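PDB 1VDD: recombination protein RecR from Deinococcus radiodurans, which probably acts with RecF and RecO in a recombinational pathway of DNA repair that does not depend on RecBC. Local coordinates for residues 138-143 with 166-171. Residues are numbered along the deposited sequence; the frame is centred on the assembly and turned at random.
Sequences ILATGT and SRIAYG
Leu139 O is gripped by two donors that arrive from opposite faces of its carbonyl plane: the backbone Ile168 N at 3.2 Å and, well above the plane, Arg167 NH1 at 3.1 Å. The backbone bond continues the parallel ladder that pairs Ile138 with Ser166 and Leu139 with Arg167; the other comes from a side chain and begins a series of bonds to the following carbonyls. Arg167 leaves its backbone with CG opposite N (chi1 -179°), then bends at chi2 (76°), which carries CD to 3.7 Å from Leu139 CB and lays the guanidinium edge-on beside the 139-142 backbone. Its NH1 gives a nearly straight bond to Thr141 O (2.6 Å, 171° at the hydrogen), with Leu139 O and Thr141 O both in the guanidinium plane, while NH2 donates to Gly142 O, a bond modelled so short that its length is doubtful. Thr141 OG1 lies over one face, 3.3 Å from Arg167 NH2 but at a poor angle for bonding; its hydrogen bond is instead with Gly147 O. On the sheet face that carries Ile138, opposite Arg167, Ile168 CG2 packs against Ala140 CB (3.9 Å) and Ile138 CG2 (4.0 Å). Farther along, Thr143 CG2 sits over the Tyr170 ring, offset toward its rim, while Thr143 OG1 bonds Gly176 N of the second subunit. Replacing Arg167 with an alanine is likely to strip these donors from the Thr141 and Gly142 carbonyls, leave Leu139 O with Ile168 N alone of its two, and free segment 140-143 to shift. The contact closes the beta-alpha-beta unit of strand 136-139, helix 145-158 and strand 164-167 in the Toprim domain, and Ser166 and Arg167 also pair with an antiparallel strand of the second subunit. Because the oxygens of Leu139, Thr141 and Gly142 line the edge of the buried guanidinium, their partial negative charge is likely to favour its positive charge.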
ATOM      1  N   ILE A 138      11.573 -26.114  22.607  1.00 38.15           N
ATOM      2  CA  ILE A 138      11.319 -24.708  22.349  1.00 38.94           C
ATOM      3  C   ILE A 138      10.027 -24.644  21.570  1.00 37.36           C
ATOM      4  O   ILE A 138       9.892 -25.293  20.533  1.00 33.18           O
ATOM      5  CB  ILE A 138      12.428 -24.088  21.491  1.00 39.12           C
ATOM      6  CG1 ILE A 138      13.771 -24.188  22.222  1.00 41.69           C
ATOM      7  CG2 ILE A 138      12.080 -22.660  21.169  1.00 40.05           C
ATOM      8  CD1 ILE A 138      14.973 -23.843  21.364  1.00 25.75           C
ATOM      9  N   LEU A 139       9.068 -23.879  22.076  1.00 32.99           N
ATOM     10  CA  LEU A 139       7.796 -23.749  21.391  1.00 36.37           C
ATOM     11  C   LEU A 139       7.851 -22.513  20.515  1.00 36.04           C
ATOM     12  O   LEU A 139       7.842 -21.379  21.002  1.00 38.18           O
ATOM     13  CB  LEU A 139       6.661 -23.657  22.405  1.00 30.22           C
ATOM     14  CG  LEU A 139       6.689 -24.847  23.363  1.00 31.60           C
ATOM     15  CD1 LEU A 139       5.554 -24.717  24.366  1.00 33.79           C
ATOM     16  CD2 LEU A 139       6.602 -26.149  22.572  1.00 30.28           C
ATOM     17  N   ALA A 140       7.916 -22.748  19.212  1.00 35.76           N
ATOM     18  CA  ALA A 140       8.012 -21.661  18.257  1.00 36.14           C
ATOM     19  C   ALA A 140       6.804 -21.550  17.352  1.00 36.41           C
ATOM     20  O   ALA A 140       6.944 -21.276  16.160  1.00 39.97           O
ATOM     21  CB  ALA A 140       9.264 -21.809  17.431  1.00 31.31           C
ATOM     22  N   THR A 141       5.620 -21.769  17.913  1.00 32.45           N
ATOM     23  CA  THR A 141       4.409 -21.629  17.135  1.00 31.99           C
ATOM     24  C   THR A 141       4.141 -20.133  17.046  1.00 32.14           C
ATOM     25  O   THR A 141       4.763 -19.343  17.757  1.00 31.11           O
ATOM     26  CB  THR A 141       3.212 -22.309  17.799  1.00 28.26           C
ATOM     27  OG1 THR A 141       2.891 -21.633  19.007  1.00 31.69           O
ATOM     28  CG2 THR A 141       3.528 -23.754  18.106  1.00 31.15           C
ATOM     29  N   GLY A 142       3.227 -19.755  16.161  1.00 31.23           N
ATOM     30  CA  GLY A 142       2.894 -18.354  15.969  1.00 31.36           C
ATOM     31  C   GLY A 142       2.554 -17.589  17.237  1.00 23.32           C
ATOM     32  O   GLY A 142       2.799 -18.044  18.340  1.00 22.31           O
ATOM     33  N   THR A 143       1.967 -16.418  17.081  1.00 24.56           N
ATOM     34  CA  THR A 143       1.634 -15.608  18.243  1.00 34.51           C
ATOM     35  C   THR A 143       0.198 -15.137  18.143  1.00 41.66           C
ATOM     36  O   THR A 143      -0.240 -14.240  18.865  1.00 50.91           O
ATOM     37  CB  THR A 143       2.567 -14.403  18.338  1.00 21.71           C
ATOM     38  OG1 THR A 143       2.501 -13.667  17.113  1.00 23.26           O
ATOM     39  CG2 THR A 143       3.985 -14.875  18.553  1.00 11.31           C
ATOM     40  N   SER A 166      10.222 -24.310  26.683  1.00 37.98           N
ATOM     41  CA  SER A 166      10.400 -22.880  26.554  1.00 35.74           C
ATOM     42  C   SER A 166       9.576 -22.383  25.387  1.00 31.47           C
ATOM     43  O   SER A 166       9.225 -23.150  24.500  1.00 33.68           O
ATOM     44  CB  SER A 166      11.882 -22.550  26.329  1.00 41.81           C
ATOM     45  OG  SER A 166      12.404 -23.225  25.193  1.00 46.43           O
ATOM     46  N   ARG A 167       9.273 -21.093  25.405  1.00 36.26           N
ATOM     47  CA  ARG A 167       8.500 -20.436  24.353  1.00 36.46           C
ATOM     48  C   ARG A 167       9.371 -19.276  23.842  1.00 38.53           C
ATOM     49  O   ARG A 167      10.123 -18.673  24.624  1.00 33.86           O
ATOM     50  CB  ARG A 167       7.196 -19.900  24.934  1.00 32.32           C
ATOM     51  CG  ARG A 167       6.298 -19.211  23.938  1.00 32.01           C
ATOM     52  CD  ARG A 167       5.591 -20.204  23.048  1.00 33.95           C
ATOM     53  NE  ARG A 167       4.420 -19.604  22.418  1.00 25.53           N
ATOM     54  CZ  ARG A 167       4.298 -19.383  21.114  1.00 27.27           C
ATOM     55  NH1 ARG A 167       5.277 -19.709  20.275  1.00 28.98           N
ATOM     56  NH2 ARG A 167       3.184 -18.841  20.648  1.00 20.92           N
ATOM     57  N   ILE A 168       9.292 -18.973  22.545  1.00 35.17           N
ATOM     58  CA  ILE A 168      10.108 -17.900  21.995  1.00 33.34           C
ATOM     59  C   ILE A 168       9.620 -16.582  22.585  1.00 36.57           C
ATOM     60  O   ILE A 168       8.475 -16.471  23.007  1.00 34.59           O
ATOM     61  CB  ILE A 168      10.061 -17.874  20.440  1.00 34.82           C
ATOM     62  CG1 ILE A 168       8.621 -17.771  19.937  1.00 35.64           C
ATOM     63  CG2 ILE A 168      10.683 -19.132  19.890  1.00 28.84           C
ATOM     64  CD1 ILE A 168       8.527 -17.774  18.429  1.00 43.04           C
ATOM     65  N   ALA A 169      10.488 -15.579  22.605  1.00 38.46           N
ATOM     66  CA  ALA A 169      10.158 -14.297  23.211  1.00 38.51           C
ATOM     67  C   ALA A 169       9.172 -13.376  22.497  1.00 41.65           C
ATOM     68  O   ALA A 169       9.406 -12.934  21.376  1.00 44.21           O
ATOM     69  CB  ALA A 169      11.457 -13.529  23.509  1.00 32.70           C
ATOM     70  N   TYR A 170       8.054 -13.093  23.158  1.00 42.78           N
ATOM     71  CA  TYR A 170       7.087 -12.157  22.604  1.00 42.00           C
ATOM     72  C   TYR A 170       7.835 -10.859  22.800  1.00 39.17           C
ATOM     73  O   TYR A 170       8.415 -10.643  23.860  1.00 40.21           O
ATOM     74  CB  TYR A 170       5.804 -12.135  23.433  1.00 43.86           C
ATOM     75  CG  TYR A 170       4.868 -13.281  23.142  1.00 49.46           C
ATOM     76  CD1 TYR A 170       5.338 -14.594  23.099  1.00 51.26           C
ATOM     77  CD2 TYR A 170       3.512 -13.056  22.918  1.00 50.54           C
ATOM     78  CE1 TYR A 170       4.483 -15.661  22.839  1.00 55.81           C
ATOM     79  CE2 TYR A 170       2.640 -14.117  22.658  1.00 57.37           C
ATOM     80  CZ  TYR A 170       3.134 -15.419  22.618  1.00 59.00           C
ATOM     81  OH  TYR A 170       2.290 -16.478  22.345  1.00 60.63           O
ATOM     82  N   GLY A 171       7.848  -9.991  21.803  1.00 35.92           N
ATOM     83  CA  GLY A 171       8.589  -8.759  21.991  1.00 34.17           C
ATOM     84  C   GLY A 171       8.595  -7.839  20.799  1.00 30.56           C
ATOM     85  O   GLY A 171       8.059  -8.166  19.744  1.00 28.77           O
TER